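Local coordinates for penaeus monodon metallodensovirus major capsid protein (Penaeus monodon metallodensovirus, PDB 6WH7) that forms, in sixty copies, the icosahedral capsid of a shrimp densovirus, which probably encloses and protects the viral genome as in other parvoviruses, at residues N86-C92 / Y234-P240; I132-E137 / T148-T153; L66-V70 / M183-D187; V263-G267 / R356-M362. One frame throughout, in Å; residues are numbered along the deposited sequence.

Contact 1: residues N86-C92 / Y234-P240; sequences NVMRFYC and YGNAYVP
Met-88 meets the 234-240 loop with both backbone and side chain. Its N donates a hydrogen bond to Ala-237 O at 3.0 Å, and two residues back Asn-86 O accepts from Val-239 N at 2.7 Å. Together they clip the loop to the segment entering the helix through a single bridge, Val-87 facing Tyr-238. The Met-88 chain, bent at its second and third torsions, crosses Val-239 at about a right angle, with SD 3.8 Å from Val-239 CB. Its CB packs on the Tyr-234 ring, 3.6 Å from CD1. That ring has the carbonyl carbon of Met-88 over one face, while Cys-92 SG approaches obliquely, 3.9 Å from the ring centroid, as a sulfur-aromatic contact. Tyr-234's torsion, CG between backbone N and carbonyl carbon (chi1 57°), carries the ring across the start of the helix, CE1 coming 3.5 Å from Arg-89 CA. Arg-89 runs out beside Asn-236, whose CB sits at the guanidinium edge, 3.3 Å from NH2. At the other end the amide of Asn-86 and the ring of Tyr-238 lie side by side, planes 55° apart.

The second shell fixes the polar ends. Glu-93 takes a salt bridge from Arg-89 NH1 and a hydrogen bond with Tyr-234 OH, and Tyr-238 OH accepts from Gln-345 N. In the jelly roll of parvoviral capsids this is the short helix between strands C and D meeting the long loop between G and H. Met-88 and Tyr-91 rest on strands 118-135 and 287-302, and Phe-90 on strand 287-302, so the helix is wedged between loop and sheet.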
loop_
_atom_site.group_PDB
_atom_site.type_symbol
_atom_site.label_atom_id
_atom_site.label_comp_id
_atom_site.label_asym_id
_atom_site.label_seq_id
_atom_site.Cartn_x
_atom_site.Cartn_y
_atom_site.Cartn_z
ATOM N N ASN A 86 -56.024 -50.129 60.510
ATOM C CA ASN A 86 -54.811 -50.855 60.824
ATOM C C ASN A 86 -55.016 -52.357 60.858
ATOM O O ASN A 86 -54.081 -53.087 61.178
ATOM C CB ASN A 86 -54.205 -50.358 62.138
ATOM C CG ASN A 86 -55.150 -50.453 63.295
ATOM O OD1 ASN A 86 -56.357 -50.553 63.120
ATOM N ND2 ASN A 86 -54.602 -50.433 64.498
ATOM N N VAL A 87 -56.201 -52.831 60.514
ATOM C CA VAL A 87 -56.523 -54.247 60.523
ATOM C C VAL A 87 -56.420 -54.769 59.098
ATOM O O VAL A 87 -56.930 -54.141 58.166
ATOM C CB VAL A 87 -57.927 -54.481 61.100
ATOM C CG1 VAL A 87 -58.254 -55.948 61.141
ATOM C CG2 VAL A 87 -58.031 -53.859 62.462
ATOM N N MET A 88 -55.744 -55.906 58.924
ATOM C CA MET A 88 -55.667 -56.528 57.606
ATOM C C MET A 88 -57.050 -56.854 57.072
ATOM O O MET A 88 -57.327 -56.665 55.885
ATOM C CB MET A 88 -54.818 -57.795 57.669
ATOM C CG MET A 88 -53.342 -57.576 57.840
ATOM S SD MET A 88 -52.586 -56.797 56.417
ATOM C CE MET A 88 -52.759 -58.107 55.217
ATOM N N ARG A 89 -57.933 -57.339 57.938
ATOM C CA ARG A 89 -59.273 -57.737 57.534
ATOM C C ARG A 89 -60.063 -56.587 56.937
ATOM O O ARG A 89 -61.027 -56.818 56.203
ATOM C CB ARG A 89 -59.993 -58.301 58.746
ATOM C CG ARG A 89 -61.321 -58.891 58.464
ATOM C CD ARG A 89 -61.930 -59.348 59.739
ATOM N NE ARG A 89 -61.162 -60.420 60.355
ATOM C CZ ARG A 89 -61.359 -61.703 60.098
ATOM N NH1 ARG A 89 -62.310 -62.065 59.252
ATOM N NH2 ARG A 89 -60.623 -62.624 60.695
ATOM N N PHE A 90 -59.664 -55.354 57.226
ATOM C CA PHE A 90 -60.376 -54.186 56.736
ATOM C C PHE A 90 -60.230 -54.042 55.229
ATOM O O PHE A 90 -61.192 -53.707 54.535
ATOM C CB PHE A 90 -59.843 -52.962 57.477
ATOM C CG PHE A 90 -60.456 -51.661 57.070
ATOM C CD1 PHE A 90 -61.722 -51.317 57.487
ATOM C CD2 PHE A 90 -59.729 -50.742 56.347
ATOM C CE1 PHE A 90 -62.266 -50.114 57.140
ATOM C CE2 PHE A 90 -60.268 -49.540 56.005
ATOM C CZ PHE A 90 -61.537 -49.225 56.401
ATOM N N TYR A 91 -59.028 -54.263 54.713
ATOM C CA TYR A 91 -58.727 -54.024 53.310
ATOM C C TYR A 91 -59.061 -55.188 52.390
ATOM O O TYR A 91 -59.622 -54.989 51.311
ATOM C CB TYR A 91 -57.257 -53.671 53.184
ATOM C CG TYR A 91 -56.915 -52.428 53.925
ATOM C CD1 TYR A 91 -57.024 -51.196 53.322
ATOM C CD2 TYR A 91 -56.511 -52.480 55.242
ATOM C CE1 TYR A 91 -56.720 -50.058 53.996
ATOM C CE2 TYR A 91 -56.205 -51.347 55.922
ATOM C CZ TYR A 91 -56.309 -50.135 55.295
ATOM O OH TYR A 91 -56.003 -48.983 55.967
ATOM N N CYS A 92 -58.683 -56.397 52.774
ATOM C CA CYS A 92 -58.759 -57.551 51.893
ATOM C C CYS A 92 -59.980 -58.419 52.138
ATOM O O CYS A 92 -60.110 -59.473 51.516
ATOM C CB CYS A 92 -57.474 -58.373 51.998
ATOM S SG CYS A 92 -56.896 -58.638 53.648
ATOM N N TYR A 234 -53.778 -63.871 57.180
ATOM C CA TYR A 234 -53.633 -62.848 58.207
ATOM C C TYR A 234 -54.463 -63.183 59.437
ATOM O O TYR A 234 -53.967 -63.090 60.562
ATOM C CB TYR A 234 -53.974 -61.468 57.644
ATOM C CG TYR A 234 -55.351 -61.340 57.058
ATOM C CD1 TYR A 234 -56.428 -60.968 57.839
ATOM C CD2 TYR A 234 -55.568 -61.571 55.721
ATOM C CE1 TYR A 234 -57.678 -60.856 57.304
ATOM C CE2 TYR A 234 -56.813 -61.469 55.181
ATOM C CZ TYR A 234 -57.865 -61.102 55.969
ATOM O OH TYR A 234 -59.117 -60.988 55.419
ATOM N N GLY A 235 -55.711 -63.599 59.253
ATOM C CA GLY A 235 -56.460 -64.144 60.365
ATOM C C GLY A 235 -56.720 -63.170 61.493
ATOM O O GLY A 235 -56.237 -63.385 62.606
ATOM N N ASN A 236 -57.429 -62.084 61.199
ATOM C CA ASN A 236 -57.698 -60.977 62.129
ATOM C C ASN A 236 -56.426 -60.522 62.842
ATOM O O ASN A 236 -56.372 -60.355 64.058
ATOM C CB ASN A 236 -58.856 -61.286 63.104
ATOM C CG ASN A 236 -58.586 -62.420 64.078
ATOM O OD1 ASN A 236 -57.500 -62.576 64.614
ATOM N ND2 ASN A 236 -59.616 -63.210 64.328
ATOM N N ALA A 237 -55.408 -60.269 62.038
ATOM C CA ALA A 237 -54.188 -59.609 62.453
ATOM C C ALA A 237 -54.231 -58.152 62.028
ATOM O O ALA A 237 -54.849 -57.801 61.022
ATOM C CB ALA A 237 -52.967 -60.286 61.838
ATOM N N TYR A 238 -53.590 -57.299 62.816
ATOM C CA TYR A 238 -53.318 -55.954 62.348
ATOM C C TYR A 238 -52.384 -56.025 61.152
ATOM O O TYR A 238 -51.718 -57.035 60.920
ATOM C CB TYR A 238 -52.665 -55.111 63.437
ATOM C CG TYR A 238 -53.508 -54.851 64.651
ATOM C CD1 TYR A 238 -54.415 -53.810 64.674
ATOM C CD2 TYR A 238 -53.363 -55.612 65.790
ATOM C CE1 TYR A 238 -55.170 -53.555 65.781
ATOM C CE2 TYR A 238 -54.116 -55.360 66.902
ATOM C CZ TYR A 238 -55.019 -54.331 66.891
ATOM O OH TYR A 238 -55.782 -54.076 67.997
ATOM N N VAL A 239 -52.341 -54.951 60.373
ATOM C CA VAL A 239 -51.380 -54.944 59.280
ATOM C C VAL A 239 -50.042 -54.922 60.002
ATOM O O VAL A 239 -49.965 -54.390 61.118
ATOM C CB VAL A 239 -51.524 -53.740 58.335
ATOM C CG1 VAL A 239 -52.978 -53.337 58.131
ATOM C CG2 VAL A 239 -50.595 -52.629 58.713
ATOM N N PRO A 240 -48.988 -55.508 59.449
ATOM C CA PRO A 240 -47.719 -55.573 60.178
ATOM C C PRO A 240 -47.248 -54.197 60.626
ATOM O O PRO A 240 -47.138 -53.267 59.830
ATOM C CB PRO A 240 -46.776 -56.193 59.152
ATOM C CG PRO A 240 -47.668 -57.017 58.313
ATOM C CD PRO A 240 -48.949 -56.285 58.205
#

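Contact 2: residues I132-E137 / T148-T153; sequences ILTSDE and TTTFNT
The ring of Phe-151 receives Ile-132 CG2 at its edge, near the ring plane and 3.5 Å from CE1, while Thr-134 CG2 comes in obliquely, 3.6 Å from CD1. Phe-285 of a neighbouring subunit meets the same ring, the planes at about 50°. This is the antiparallel hairpin that leaves the end of strand 118-135, between strands D and E of the jelly roll; in parvoviruses five such hairpins ring the channel on the fivefold axis, and the packing against two other subunits is consistent with that.

Thr-134 and Phe-151 form a non-hydrogen-bonded pair, their side chains lying side by side on one face. Next to them, Ser-135 and Thr-150 are a hydrogen-bonded pair: Ser-135 N to Thr-150 O and Thr-150 N to Ser-135 O, each 2.9 Å. Toward Leu-133 the ladder frays, since Asn-152 N reaches Leu-133 O only by a weak bond. Ser-135 points to the other face; its OG and Asn-152 ND2 are modelled too close for the bond between them to be more than doubtful, and Phe-151 of a third subunit packs against both residues. Asp-136 lies alongside Thr-149, but its carboxylate is taken by a salt bridge from Arg-73.

Ser-135 O has a second donor. Thr-149 places its hydroxyl opposite its own backbone N (chi1 173°), and OG1 donates to Ser-135 O at 3.1 Å from well above the carbonyl plane, 68° out of it.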
loop_
_atom_site.group_PDB
_atom_site.type_symbol
_atom_site.label_atom_id
_atom_site.label_comp_id
_atom_site.label_asym_id
_atom_site.label_seq_id
_atom_site.Cartn_x
_atom_site.Cartn_y
_atom_site.Cartn_z
ATOM N N ILE A 132 -71.765 -36.864 52.397
ATOM C CA ILE A 132 -73.129 -36.357 52.458
ATOM C C ILE A 132 -73.510 -36.238 53.922
ATOM O O ILE A 132 -73.545 -37.240 54.640
ATOM C CB ILE A 132 -74.126 -37.259 51.715
ATOM C CG1 ILE A 132 -73.834 -37.259 50.224
ATOM C CG2 ILE A 132 -75.540 -36.789 51.959
ATOM C CD1 ILE A 132 -74.599 -38.302 49.476
ATOM N N LEU A 133 -73.803 -35.025 54.356
ATOM C CA LEU A 133 -74.124 -34.737 55.741
ATOM C C LEU A 133 -75.619 -34.521 55.894
ATOM O O LEU A 133 -76.255 -33.896 55.042
ATOM C CB LEU A 133 -73.364 -33.503 56.206
ATOM C CG LEU A 133 -71.847 -33.627 56.216
ATOM C CD1 LEU A 133 -71.242 -32.284 56.424
ATOM C CD2 LEU A 133 -71.412 -34.558 57.314
ATOM N N THR A 134 -76.178 -35.050 56.978
ATOM C CA THR A 134 -77.595 -34.918 57.270
ATOM C C THR A 134 -77.779 -34.700 58.765
ATOM O O THR A 134 -76.908 -35.025 59.570
ATOM C CB THR A 134 -78.399 -36.150 56.817
ATOM O OG1 THR A 134 -77.925 -37.313 57.495
ATOM C CG2 THR A 134 -78.273 -36.376 55.320
ATOM N N SER A 135 -78.927 -34.135 59.129
ATOM C CA SER A 135 -79.313 -33.954 60.521
ATOM C C SER A 135 -80.641 -34.647 60.774
ATOM O O SER A 135 -81.500 -34.702 59.895
ATOM C CB SER A 135 -79.440 -32.473 60.894
ATOM O OG SER A 135 -78.189 -31.811 60.856
ATOM N N ASP A 136 -80.800 -35.179 61.986
ATOM C CA ASP A 136 -82.005 -35.897 62.378
ATOM C C ASP A 136 -83.145 -35.016 62.876
ATOM O O ASP A 136 -84.300 -35.444 62.794
ATOM C CB ASP A 136 -81.680 -36.921 63.458
ATOM C CG ASP A 136 -81.010 -38.146 62.913
ATOM O OD1 ASP A 136 -81.113 -38.375 61.691
ATOM O OD2 ASP A 136 -80.382 -38.889 63.698
ATOM N N GLU A 137 -82.870 -33.858 63.458
ATOM C CA GLU A 137 -83.964 -33.024 63.956
ATOM C C GLU A 137 -85.065 -33.864 64.606
ATOM O O GLU A 137 -84.953 -35.083 64.700
ATOM C CB GLU A 137 -84.576 -32.205 62.823
ATOM C CG GLU A 137 -83.719 -31.044 62.365
ATOM C CD GLU A 137 -82.397 -31.499 61.796
ATOM O OE1 GLU A 137 -82.085 -32.699 61.926
ATOM O OE2 GLU A 137 -81.674 -30.658 61.219
ATOM N N THR A 148 -87.174 -36.746 61.921
ATOM C CA THR A 148 -87.017 -36.914 60.485
ATOM C C THR A 148 -85.720 -36.253 60.049
ATOM O O THR A 148 -85.407 -35.139 60.473
ATOM C CB THR A 148 -88.211 -36.337 59.714
ATOM O OG1 THR A 148 -88.040 -36.578 58.312
ATOM C CG2 THR A 148 -88.372 -34.845 59.972
ATOM N N THR A 149 -84.985 -36.934 59.183
ATOM C CA THR A 149 -83.627 -36.552 58.829
ATOM C C THR A 149 -83.577 -35.927 57.444
ATOM O O THR A 149 -84.193 -36.432 56.502
ATOM C CB THR A 149 -82.700 -37.761 58.926
ATOM O OG1 THR A 149 -81.403 -37.431 58.417
ATOM C CG2 THR A 149 -83.276 -38.923 58.206
ATOM N N THR A 150 -82.843 -34.821 57.334
ATOM C CA THR A 150 -82.773 -34.020 56.121
ATOM C C THR A 150 -81.329 -33.616 55.869
ATOM O O THR A 150 -80.462 -33.766 56.727
ATOM C CB THR A 150 -83.655 -32.771 56.217
ATOM O OG1 THR A 150 -83.256 -31.993 57.351
ATOM C CG2 THR A 150 -85.120 -33.153 56.352
ATOM N N PHE A 151 -81.082 -33.081 54.679
ATOM C CA PHE A 151 -79.744 -32.700 54.253
ATOM C C PHE A 151 -79.390 -31.297 54.719
ATOM O O PHE A 151 -80.241 -30.406 54.750
ATOM C CB PHE A 151 -79.638 -32.753 52.735
ATOM C CG PHE A 151 -79.851 -34.106 52.164
ATOM C CD1 PHE A 151 -78.810 -35.001 52.074
ATOM C CD2 PHE A 151 -81.094 -34.489 51.721
ATOM C CE1 PHE A 151 -79.005 -36.244 51.546
ATOM C CE2 PHE A 151 -81.292 -35.734 51.197
ATOM C CZ PHE A 151 -80.244 -36.607 51.102
ATOM N N ASN A 152 -78.126 -31.110 55.086
ATOM C CA ASN A 152 -77.590 -29.777 55.328
ATOM C C ASN A 152 -76.126 -29.721 54.920
ATOM O O ASN A 152 -75.351 -30.630 55.227
ATOM C CB ASN A 152 -77.789 -29.370 56.789
ATOM C CG ASN A 152 -77.344 -30.433 57.760
ATOM O OD1 ASN A 152 -76.397 -31.172 57.518
ATOM N ND2 ASN A 152 -78.055 -30.530 58.866
ATOM N N THR A 153 -75.765 -28.662 54.197
ATOM C CA THR A 153 -74.412 -28.518 53.677
ATOM C C THR A 153 -73.454 -27.916 54.696
ATOM O O THR A 153 -72.277 -28.289 54.727
ATOM C CB THR A 153 -74.442 -27.666 52.408
ATOM O OG1 THR A 153 -75.310 -28.282 51.450
ATOM C CG2 THR A 153 -73.055 -27.549 51.802
#

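Contact 3: residues L66-V70 / M183-D187; sequences LRNFV and MRELD
Leu-66 CB lies over one face of the Arg-184 guanidinium, 3.6 Å above its plane and offset toward the rim, the two side chains crossing at about a right angle. Here the face of strand 59-75 that looks into the jelly roll, toward the second sheet, is lined by a loop from the long excursion between strands E and F; the strand is the B strand of the fold. Leu-66, Asn-68 and Val-70 point toward that loop.

Arg-184 does most of the touching. It leaves its backbone with CG anti to the carbonyl carbon (chi1 -77°), extends through chi2 and then kinks at chi3 (62°), which turns one face of the guanidinium to Leu-66 CB and an edge to Asn-68. NH2 comes 3.1 Å from Leu-66 O, and Asn-68 CB stands 3.7 Å from NH2. NH1 is held from beyond the two segments, by Thr-295 OG1 on the adjacent strand and by Phe-90 O; two acceptors on NH1 would restrict the rotation of the group.

Asn-68 swings CG away from its backbone N (chi1 -175°) and brings its amide to the turn of the loop, ND2 being 3.2 Å from Arg-184 O. Arg-67, pointing the other way, hydrogen-bonds through NH2 to Ser-202 O of a neighbouring subunit.

At the far end Val-70 meets Leu-186. Val-70 CG1 touches its backbone and side chain, 3.5 Å from Leu-186 N and 3.9 Å from Leu-186 CB, while CG2 turns to Arg-184 O at 3.9 Å.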
loop_
_atom_site.group_PDB
_atom_site.type_symbol
_atom_site.label_atom_id
_atom_site.label_comp_id
_atom_site.label_asym_id
_atom_site.label_seq_id
_atom_site.Cartn_x
_atom_site.Cartn_y
_atom_site.Cartn_z
ATOM N N LEU A 66 -61.543 -52.535 47.215
ATOM C CA LEU A 66 -62.928 -52.735 47.600
ATOM C C LEU A 66 -63.574 -51.388 47.864
ATOM O O LEU A 66 -62.949 -50.493 48.432
ATOM C CB LEU A 66 -63.040 -53.611 48.837
ATOM C CG LEU A 66 -62.640 -55.071 48.696
ATOM C CD1 LEU A 66 -62.630 -55.722 50.048
ATOM C CD2 LEU A 66 -63.616 -55.766 47.793
ATOM N N ARG A 67 -64.825 -51.250 47.451
ATOM C CA ARG A 67 -65.558 -50.004 47.586
ATOM C C ARG A 67 -66.849 -50.243 48.344
ATOM O O ARG A 67 -67.481 -51.292 48.210
ATOM C CB ARG A 67 -65.840 -49.382 46.229
ATOM C CG ARG A 67 -66.606 -48.097 46.282
ATOM C CD ARG A 67 -66.690 -47.471 44.921
ATOM N NE ARG A 67 -67.318 -48.345 43.945
ATOM C CZ ARG A 67 -66.653 -48.977 42.990
ATOM N NH1 ARG A 67 -65.346 -48.817 42.885
ATOM N NH2 ARG A 67 -67.292 -49.757 42.139
ATOM N N ASN A 68 -67.228 -49.257 49.143
ATOM C CA ASN A 68 -68.259 -49.413 50.146
ATOM C C ASN A 68 -68.893 -48.057 50.404
ATOM O O ASN A 68 -68.224 -47.027 50.325
ATOM C CB ASN A 68 -67.631 -49.986 51.416
ATOM C CG ASN A 68 -68.628 -50.287 52.465
ATOM O OD1 ASN A 68 -69.761 -50.639 52.170
ATOM N ND2 ASN A 68 -68.230 -50.124 53.711
ATOM N N PHE A 69 -70.182 -48.055 50.714
ATOM C CA PHE A 69 -70.831 -46.868 51.249
ATOM C C PHE A 69 -70.897 -46.970 52.761
ATOM O O PHE A 69 -71.179 -48.035 53.310
ATOM C CB PHE A 69 -72.243 -46.673 50.701
ATOM C CG PHE A 69 -72.295 -46.331 49.252
ATOM C CD1 PHE A 69 -72.033 -45.049 48.827
ATOM C CD2 PHE A 69 -72.652 -47.274 48.320
ATOM C CE1 PHE A 69 -72.097 -44.728 47.506
ATOM C CE2 PHE A 69 -72.719 -46.954 46.998
ATOM C CZ PHE A 69 -72.442 -45.680 46.591
ATOM N N VAL A 70 -70.642 -45.855 53.430
ATOM C CA VAL A 70 -70.643 -45.793 54.881
ATOM C C VAL A 70 -71.706 -44.799 55.312
ATOM O O VAL A 70 -71.767 -43.686 54.785
ATOM C CB VAL A 70 -69.266 -45.389 55.430
ATOM C CG1 VAL A 70 -69.314 -45.289 56.930
ATOM C CG2 VAL A 70 -68.217 -46.375 54.993
ATOM N N MET A 183 -67.124 -54.548 59.875
ATOM C CA MET A 183 -65.906 -53.748 59.929
ATOM C C MET A 183 -65.900 -52.622 58.903
ATOM O O MET A 183 -65.551 -51.483 59.228
ATOM C CB MET A 183 -64.692 -54.650 59.737
ATOM C CG MET A 183 -63.380 -53.931 59.887
ATOM S SD MET A 183 -61.980 -55.046 59.823
ATOM C CE MET A 183 -62.131 -55.827 61.414
ATOM N N ARG A 184 -66.270 -52.914 57.656
ATOM C CA ARG A 184 -66.033 -51.923 56.610
ATOM C C ARG A 184 -67.025 -50.773 56.645
ATOM O O ARG A 184 -66.636 -49.630 56.397
ATOM C CB ARG A 184 -66.025 -52.564 55.232
ATOM C CG ARG A 184 -64.755 -53.289 54.919
ATOM C CD ARG A 184 -64.806 -53.781 53.510
ATOM N NE ARG A 184 -64.914 -52.667 52.580
ATOM C CZ ARG A 184 -63.879 -52.004 52.090
ATOM N NH1 ARG A 184 -62.652 -52.350 52.429
ATOM N NH2 ARG A 184 -64.075 -51.003 51.254
ATOM N N GLU A 185 -68.298 -51.017 56.925
ATOM C CA GLU A 185 -69.158 -49.876 57.200
ATOM C C GLU A 185 -68.816 -49.393 58.593
ATOM O O GLU A 185 -68.882 -50.162 59.554
ATOM C CB GLU A 185 -70.642 -50.219 57.066
ATOM C CG GLU A 185 -71.282 -51.062 58.150
ATOM C CD GLU A 185 -70.982 -52.515 57.989
ATOM O OE1 GLU A 185 -70.120 -52.841 57.157
ATOM O OE2 GLU A 185 -71.631 -53.337 58.663
ATOM N N LEU A 186 -68.422 -48.136 58.716
ATOM C CA LEU A 186 -67.616 -47.776 59.872
ATOM C C LEU A 186 -68.604 -47.426 60.966
ATOM O O LEU A 186 -69.082 -46.300 61.077
ATOM C CB LEU A 186 -66.712 -46.609 59.510
ATOM C CG LEU A 186 -65.797 -46.883 58.318
ATOM C CD1 LEU A 186 -65.184 -45.609 57.808
ATOM C CD2 LEU A 186 -64.713 -47.850 58.701
ATOM N N ASP A 187 -68.912 -48.425 61.783
ATOM C CA ASP A 187 -69.815 -48.285 62.908
ATOM C C ASP A 187 -69.138 -48.378 64.261
ATOM O O ASP A 187 -69.832 -48.325 65.277
ATOM C CB ASP A 187 -70.936 -49.318 62.814
ATOM C CG ASP A 187 -70.416 -50.717 62.718
ATOM O OD1 ASP A 187 -69.199 -50.886 62.517
ATOM O OD2 ASP A 187 -71.224 -51.656 62.854
#

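Contact 4: residues V263-G267 / R356-M362; sequences VNNRG and RNKGGKM
Val-263 and Asn-264 provide the two hydrogen bonds that join this pair of irregular loops, the end of the G-H loop of the jelly roll and the C-terminal loop before strand 363-368. Val-263 N donates to Met-362 O at 2.7 Å. Asn-264 points its side chain at the second loop, and ND2 gives a bond of 3.1 Å to Gly-360 O, which lies in the plane of the amide. Met-362 O also accepts from Asn-242 ND2.

Apolar packing falls to Arg-266 and Met-362, which cross at about a right angle. The methyl-thioether end lies against the arginine's aliphatic part, Met-362 SD being 3.6 Å from Arg-266 CB and 3.5 Å from Arg-266 CD. A bend at chi3 (-63°) then carries the guanidinium on past the methionine, so that Met-362 CG and Gly-360 CA both stand at its edge, and NH2 comes 3.1 Å from Gly-359 O.

The charged Arg-356 looks outward, to Asp-354 and to Asp-225 of a neighbouring subunit, placing the loops at a subunit interface.

Two CA-H...O contacts are weaker: Met-362 CA to Val-263 O, and Lys-358 CA 3.4 Å from Asn-264 O, with 162° at the hydrogen.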
loop_
_atom_site.group_PDB
_atom_site.type_symbol
_atom_site.label_atom_id
_atom_site.label_comp_id
_atom_site.label_asym_id
_atom_site.label_seq_id
_atom_site.Cartn_x
_atom_site.Cartn_y
_atom_site.Cartn_z
ATOM N N VAL A 263 -38.033 -54.371 63.751
ATOM C CA VAL A 263 -37.089 -53.273 63.910
ATOM C C VAL A 263 -37.762 -51.989 63.438
ATOM O O VAL A 263 -38.589 -52.015 62.525
ATOM C CB VAL A 263 -35.789 -53.569 63.123
ATOM C CG1 VAL A 263 -34.923 -52.355 63.010
ATOM C CG2 VAL A 263 -34.994 -54.651 63.802
ATOM N N ASN A 264 -37.440 -50.872 64.091
ATOM C CA ASN A 264 -37.598 -49.495 63.606
ATOM C C ASN A 264 -38.939 -48.792 63.791
ATOM O O ASN A 264 -39.071 -47.706 63.237
ATOM C CB ASN A 264 -37.230 -49.337 62.123
ATOM C CG ASN A 264 -35.757 -49.224 61.909
ATOM O OD1 ASN A 264 -35.015 -48.910 62.831
ATOM N ND2 ASN A 264 -35.320 -49.445 60.683
ATOM N N ASN A 265 -39.949 -49.372 64.426
ATOM C CA ASN A 265 -41.158 -48.582 64.661
ATOM C C ASN A 265 -41.804 -48.038 63.397
ATOM O O ASN A 265 -41.662 -46.855 63.088
ATOM C CB ASN A 265 -40.887 -47.399 65.592
ATOM C CG ASN A 265 -42.152 -46.642 65.944
ATOM O OD1 ASN A 265 -43.233 -47.210 65.998
ATOM N ND2 ASN A 265 -42.019 -45.348 66.164
ATOM N N ARG A 266 -42.466 -48.886 62.633
ATOM C CA ARG A 266 -43.399 -48.432 61.618
ATOM C C ARG A 266 -44.787 -48.803 62.105
ATOM O O ARG A 266 -45.066 -49.978 62.346
ATOM C CB ARG A 266 -43.105 -49.067 60.264
ATOM C CG ARG A 266 -43.866 -48.458 59.126
ATOM C CD ARG A 266 -43.638 -49.251 57.874
ATOM N NE ARG A 266 -42.249 -49.237 57.451
ATOM C CZ ARG A 266 -41.733 -48.349 56.617
ATOM N NH1 ARG A 266 -42.499 -47.407 56.094
ATOM N NH2 ARG A 266 -40.456 -48.416 56.292
ATOM N N GLY A 267 -45.649 -47.809 62.259
ATOM C CA GLY A 267 -46.978 -48.061 62.767
ATOM C C GLY A 267 -47.950 -47.102 62.127
ATOM O O GLY A 267 -47.561 -46.187 61.404
ATOM N N ARG A 356 -33.603 -41.856 63.344
ATOM C CA ARG A 356 -32.770 -42.985 62.964
ATOM C C ARG A 356 -33.407 -44.310 63.338
ATOM O O ARG A 356 -33.056 -45.340 62.760
ATOM C CB ARG A 356 -31.404 -42.862 63.623
ATOM C CG ARG A 356 -30.617 -41.659 63.175
ATOM C CD ARG A 356 -29.189 -41.756 63.637
ATOM N NE ARG A 356 -29.092 -41.814 65.089
ATOM C CZ ARG A 356 -29.012 -40.753 65.874
ATOM N NH1 ARG A 356 -29.011 -39.543 65.347
ATOM N NH2 ARG A 356 -28.930 -40.899 67.184
ATOM N N ASN A 357 -34.324 -44.305 64.295
ATOM C CA ASN A 357 -35.088 -45.483 64.662
ATOM C C ASN A 357 -36.368 -45.615 63.872
ATOM O O ASN A 357 -37.191 -46.453 64.213
ATOM C CB ASN A 357 -35.422 -45.476 66.152
ATOM C CG ASN A 357 -34.220 -45.673 67.010
ATOM O OD1 ASN A 357 -34.032 -44.984 68.003
ATOM N ND2 ASN A 357 -33.380 -46.613 66.628
ATOM N N LYS A 358 -36.584 -44.767 62.880
ATOM C CA LYS A 358 -37.730 -44.854 61.992
ATOM C C LYS A 358 -37.207 -44.947 60.569
ATOM O O LYS A 358 -36.236 -44.275 60.216
ATOM C CB LYS A 358 -38.641 -43.633 62.132
ATOM C CG LYS A 358 -39.248 -43.460 63.505
ATOM C CD LYS A 358 -40.238 -42.318 63.535
ATOM C CE LYS A 358 -39.633 -40.958 63.324
ATOM N NZ LYS A 358 -38.827 -40.516 64.467
ATOM N N GLY A 359 -37.820 -45.784 59.760
ATOM C CA GLY A 359 -37.369 -45.923 58.397
ATOM C C GLY A 359 -37.588 -47.334 57.900
ATOM O O GLY A 359 -38.341 -48.101 58.487
ATOM N N GLY A 360 -36.900 -47.649 56.812
ATOM C CA GLY A 360 -37.188 -48.843 56.052
ATOM C C GLY A 360 -36.829 -50.125 56.769
ATOM O O GLY A 360 -36.226 -50.145 57.841
ATOM N N LYS A 361 -37.219 -51.229 56.138
ATOM C CA LYS A 361 -36.883 -52.577 56.574
ATOM C C LYS A 361 -37.380 -52.824 57.990
ATOM O O LYS A 361 -36.622 -52.713 58.956
ATOM C CB LYS A 361 -35.384 -52.841 56.472
ATOM C CG LYS A 361 -35.064 -54.314 56.589
ATOM C CD LYS A 361 -33.581 -54.628 56.559
ATOM C CE LYS A 361 -32.944 -54.390 57.913
ATOM N NZ LYS A 361 -31.519 -54.797 57.928
ATOM N N MET A 362 -38.674 -53.094 58.126
ATOM C CA MET A 362 -39.278 -53.340 59.426
ATOM C C MET A 362 -38.717 -54.545 60.162
ATOM O O MET A 362 -39.113 -54.772 61.306
ATOM C CB MET A 362 -40.781 -53.514 59.277
ATOM C CG MET A 362 -41.526 -52.227 59.130
ATOM S SD MET A 362 -43.288 -52.518 59.132
ATOM C CE MET A 362 -43.510 -52.866 57.416
#

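Overall arrangement
From the N terminus, strand 59-75 supplies the first half of contact 3 and helix 88-92 the first half of contact 1. Strand 118-135 then runs out to contact 2, a short hairpin that closes within both longer loops. Contact 3 closes at 183-187 and contact 1 at 234-240, so these two cross; they also touch, Phe-90 meeting Met-183, Arg-184 and Leu-186. Contact 4 opens only afterwards, at 263-267, and closes near the C terminus, brushing contact 1 where Met-362 nears Pro-240. Contact 3 ties a loop to strand 59-75, contact 1 helix 88-92 to the loop before strand 257-262. Contacts 2, 3 and 4 meet other subunits, contact 1 none; the centres of 2 and 4 lie 44 Å apart.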